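Chloroplastic group IIB intron splicing facilitator CRS2, chloroplastic (Zea mays, PDB 1RYB) promotes the splicing of group IIB introns in chloroplasts in complexes with CAF1 or CAF2, and has no peptidyl-tRNA hydrolase activity despite belonging to that family. Local coordinates at residues S79-N82 with Y83-E86; G182-A185 with V186-V190. All blocks are in the same frame, centred on the assembly; numbering follows the deposited sequence.

Contact 1: S79-N82 with Y83-E86; sequences SYMN and YSGE
The Y83 ring lies over N82 and sets its edge against S79 O where a 3-10 turn leads into helix 84-94, on the part of the peptidyl-tRNA hydrolase fold where Y80 and N82 are inferred, by similarity, to bind tRNA. Y83 CB starts against N82 C and S79 O. CG sits 3.5 Å from N82 C, and CD1 passes N82 O. Across the ring from CD1, the CD2 edge meets S79 O at 3.4 Å, near the ring plane. Farther out, CE2 lies close to N82 CB, which makes a CH-pi contact over one face, 4.1 Å from the ring centroid. N82 OD1 accepts a hydrogen bond from N128 ND2, and M81 reaches H35.

Two carbonyls hold the turn. Y80 O takes Y83 N at 2.9 Å on one face of its plane and S79 OG, also at 2.9 Å, on the opposite face; OG stands between the S79 backbone N and carbonyl carbon (chi1 52°), which brings it over Y80 O. An alanine here would remove that donor and would probably cost the turn some rigidity. M81 O likewise accepts twice, but from the same face: S84 N at 3.2 Å and S84 OG at 2.7 Å.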
loop_
_atom_site.group_PDB
_atom_site.type_symbol
_atom_site.label_atom_id
_atom_site.label_comp_id
_atom_site.label_asym_id
_atom_site.label_seq_id
_atom_site.Cartn_x
_atom_site.Cartn_y
_atom_site.Cartn_z
ATOM N N SER A 79 0.177 13.378 0.674
ATOM C CA SER A 79 -0.874 14.222 1.225
ATOM C C SER A 79 -0.980 14.175 2.758
ATOM O O SER A 79 -1.773 14.863 3.375
ATOM C CB SER A 79 -2.125 13.564 0.676
ATOM O OG SER A 79 -2.095 12.153 0.980
ATOM N N TYR A 80 -0.193 13.303 3.348
ATOM C CA TYR A 80 -0.319 12.808 4.726
ATOM C C TYR A 80 -1.320 11.690 4.702
ATOM O O TYR A 80 -2.271 11.699 3.864
ATOM C CB TYR A 80 -0.725 13.852 5.789
ATOM C CG TYR A 80 0.430 14.789 6.041
ATOM C CD1 TYR A 80 0.492 16.008 5.378
ATOM C CD2 TYR A 80 1.447 14.456 6.932
ATOM C CE1 TYR A 80 1.533 16.901 5.668
ATOM C CE2 TYR A 80 2.529 15.299 7.181
ATOM C CZ TYR A 80 2.586 16.507 6.500
ATOM O OH TYR A 80 3.648 17.351 6.782
ATOM N N MET A 81 -1.118 10.749 5.609
ATOM C CA MET A 81 -1.945 9.512 5.672
ATOM C C MET A 81 -3.483 9.733 5.643
ATOM O O MET A 81 -4.215 9.103 4.918
ATOM C CB MET A 81 -1.562 8.742 6.942
ATOM C CG MET A 81 -2.239 7.399 7.043
ATOM S SD MET A 81 -1.808 6.318 5.675
ATOM C CE MET A 81 -0.281 5.584 6.339
ATOM N N ASN A 82 -3.921 10.749 6.374
ATOM C CA ASN A 82 -5.305 11.028 6.552
ATOM C C ASN A 82 -5.931 11.525 5.309
ATOM O O ASN A 82 -7.171 11.584 5.239
ATOM C CB ASN A 82 -5.506 12.148 7.632
ATOM C CG ASN A 82 -5.362 11.608 9.035
ATOM O OD1 ASN A 82 -5.265 10.406 9.225
ATOM N ND2 ASN A 82 -5.402 12.521 10.032
ATOM N N TYR A 83 -5.116 12.005 4.347
ATOM C CA TYR A 83 -5.727 12.532 3.109
ATOM C C TYR A 83 -5.369 11.708 1.854
ATOM O O TYR A 83 -5.457 12.203 0.705
ATOM C CB TYR A 83 -5.328 14.004 2.917
ATOM C CG TYR A 83 -5.665 14.765 4.136
ATOM C CD1 TYR A 83 -6.977 15.168 4.395
ATOM C CD2 TYR A 83 -4.680 15.114 5.054
ATOM C CE1 TYR A 83 -7.287 15.829 5.594
ATOM C CE2 TYR A 83 -4.971 15.797 6.239
ATOM C CZ TYR A 83 -6.284 16.175 6.507
ATOM O OH TYR A 83 -6.567 16.927 7.645
ATOM N N SER A 84 -5.032 10.419 2.072
ATOM C CA SER A 84 -4.640 9.552 1.015
ATOM C C SER A 84 -5.687 9.500 -0.115
ATOM O O SER A 84 -5.348 9.356 -1.294
ATOM C CB SER A 84 -4.362 8.151 1.563
ATOM O OG SER A 84 -3.281 8.186 2.509
ATOM N N GLY A 85 -6.967 9.531 0.227
ATOM C CA GLY A 85 -7.999 9.394 -0.779
ATOM C C GLY A 85 -8.038 10.590 -1.702
ATOM O O GLY A 85 -8.396 10.477 -2.925
ATOM N N GLU A 86 -7.685 11.717 -1.133
ATOM C CA GLU A 86 -7.624 12.938 -1.901
ATOM C C GLU A 86 -6.675 12.818 -3.043
ATOM O O GLU A 86 -6.851 13.496 -4.033
ATOM C CB GLU A 86 -7.237 14.183 -1.032
ATOM C CG GLU A 86 -8.397 14.465 -0.057
ATOM C CD GLU A 86 -8.233 15.703 0.769
ATOM O OE1 GLU A 86 -8.897 15.886 1.736
ATOM O OE2 GLU A 86 -7.208 16.449 0.470
#

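Contact 2: G182-A185 with V186-V190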
loop_
_atom_site.group_PDB
_atom_site.type_symbol
_atom_site.label_atom_id
_atom_site.label_comp_id
_atom_site.label_asym_id
_atom_site.label_seq_id
_atom_site.Cartn_x
_atom_site.Cartn_y
_atom_site.Cartn_z
ATOM N N GLY A 182 5.988 -9.902 -1.005
ATOM C CA GLY A 182 4.983 -8.957 -1.531
ATOM C C GLY A 182 5.114 -8.670 -3.024
ATOM O O GLY A 182 4.111 -8.579 -3.767
ATOM N N VAL A 183 6.331 -8.548 -3.478
ATOM C CA VAL A 183 6.561 -8.265 -4.854
ATOM C C VAL A 183 5.971 -9.344 -5.748
ATOM O O VAL A 183 5.325 -9.111 -6.763
ATOM C CB VAL A 183 8.067 -8.067 -5.101
ATOM C CG1 VAL A 183 8.257 -7.780 -6.588
ATOM C CG2 VAL A 183 8.514 -6.839 -4.314
ATOM N N ASP A 184 6.211 -10.552 -5.372
ATOM C CA ASP A 184 5.719 -11.649 -6.154
ATOM C C ASP A 184 4.161 -11.771 -6.055
ATOM O O ASP A 184 3.489 -12.123 -7.037
ATOM C CB ASP A 184 6.394 -12.932 -5.621
ATOM C CG ASP A 184 5.620 -14.163 -5.952
ATOM O OD1 ASP A 184 4.544 -14.515 -5.478
ATOM O OD2 ASP A 184 6.165 -14.755 -6.921
ATOM N N ALA A 185 3.602 -11.607 -4.831
ATOM C CA ALA A 185 2.146 -11.716 -4.683
ATOM C C ALA A 185 1.470 -10.685 -5.541
ATOM O O ALA A 185 0.404 -10.893 -6.094
ATOM C CB ALA A 185 1.717 -11.415 -3.237
ATOM N N VAL A 186 2.050 -9.449 -5.541
ATOM C CA VAL A 186 1.403 -8.368 -6.319
ATOM C C VAL A 186 1.483 -8.647 -7.820
ATOM O O VAL A 186 0.508 -8.525 -8.530
ATOM C CB VAL A 186 1.976 -6.965 -5.941
ATOM C CG1 VAL A 186 1.475 -5.909 -6.963
ATOM C CG2 VAL A 186 1.502 -6.656 -4.529
ATOM N N ARG A 187 2.643 -9.068 -8.287
ATOM C CA ARG A 187 2.738 -9.436 -9.695
ATOM C C ARG A 187 1.739 -10.443 -10.076
ATOM O O ARG A 187 1.132 -10.422 -11.124
ATOM C CB ARG A 187 4.054 -10.061 -9.966
ATOM C CG ARG A 187 5.138 -9.071 -10.100
ATOM C CD ARG A 187 6.378 -9.698 -10.730
ATOM N NE ARG A 187 6.089 -10.518 -11.905
ATOM C CZ ARG A 187 6.326 -10.095 -13.163
ATOM N NH1 ARG A 187 6.077 -10.837 -14.261
ATOM N NH2 ARG A 187 6.796 -8.874 -13.322
ATOM N N THR A 188 1.622 -11.470 -9.246
ATOM C CA THR A 188 0.639 -12.547 -9.530
ATOM C C THR A 188 -0.780 -12.042 -9.506
ATOM O O THR A 188 -1.570 -12.326 -10.406
ATOM C CB THR A 188 0.771 -13.722 -8.532
ATOM O OG1 THR A 188 2.082 -14.258 -8.695
ATOM C CG2 THR A 188 -0.312 -14.807 -8.861
ATOM N N LEU A 189 -1.135 -11.273 -8.490
ATOM C CA LEU A 189 -2.469 -10.710 -8.508
ATOM C C LEU A 189 -2.745 -9.936 -9.762
ATOM O O LEU A 189 -3.810 -10.033 -10.337
ATOM C CB LEU A 189 -2.674 -9.793 -7.256
ATOM C CG LEU A 189 -3.930 -8.929 -7.279
ATOM C CD1 LEU A 189 -5.148 -9.795 -7.016
ATOM C CD2 LEU A 189 -3.813 -7.863 -6.217
ATOM N N VAL A 190 -1.843 -9.047 -10.125
ATOM C CA VAL A 190 -2.016 -8.198 -11.314
ATOM C C VAL A 190 -2.083 -8.999 -12.606
ATOM O O VAL A 190 -2.960 -8.767 -13.410
ATOM C CB VAL A 190 -0.886 -7.219 -11.373
ATOM C CG1 VAL A 190 -0.907 -6.461 -12.717
ATOM C CG2 VAL A 190 -1.033 -6.282 -10.151
#
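G182 to A185 meet V186 to L189 one turn further along the same helix, 169-192, in a local i to i+4 contact near the helix's C-terminal end and away from the annotated sites. Four successive alpha-helical hydrogen bonds carry it. V186 N donates to G182 O at 2.9 Å, R187 N to V183 O at 3.1 Å, T188 N to D184 O and L189 N to A185 O, all nearly straight, with N-H...O angles from 162° to 168°.

Side chains then lean back on these same carbonyls. V186 CG1 is anti to the backbone N (chi1 169°), which puts CG2 beside that N and 3.3 Å from G182 O. R187 does much the same with its chain: CG, also beside the backbone N, lies 3.3 Å from V183 O before the bend at chi3 carries the guanidinium away to a salt bridge between NH2 and E49. L189 contributes less, with CB 3.5 Å from A185 O. At D184 the carbonyl has a second candidate donor: T188 OG1 is 3.0 Å from D184 O and may donate to it, but a second acceptor competes for the same proton. The D184 and T188 side chains run side by side, pointing the same way, with OD1 and OG1 4.1 Å apart.

The buried residues of this turn face the rest of the protein. V183 packs on R44, I45 and E48 of helix 37-48, and V186 bridges from I45 to I20 of strand 18-22 and L103 of strand 102-108. Beyond it L189 rests on W18 and L103, and V190 touches W18 and I67, the latter on strand 60-67, which R187 also reaches.

In the fold
From the N terminus, the chain lays down strand 18-22, helix 37-48 and strands 55-57, 60-67 and 70-77 before it reaches contact 1, which leads into helix 84-94. Strands 102-108 and 116-119, helix 128-136, strand 145-149 and helix 159-163 follow, and contact 2 comes late, within helix 169-192. Each contact joins directly consecutive segments, so neither closes a long loop; they stand in series, without nesting or crossing. The centres of contacts 1 and 2 are about 24 Å apart, on opposite sides of the chain's centre, and the nearest atoms of contacts 1 and 2 about 16 Å apart. Contact 1 borders helix 128-136, whereas contact 2 ties the last helix to helix 37-48 and the sheet.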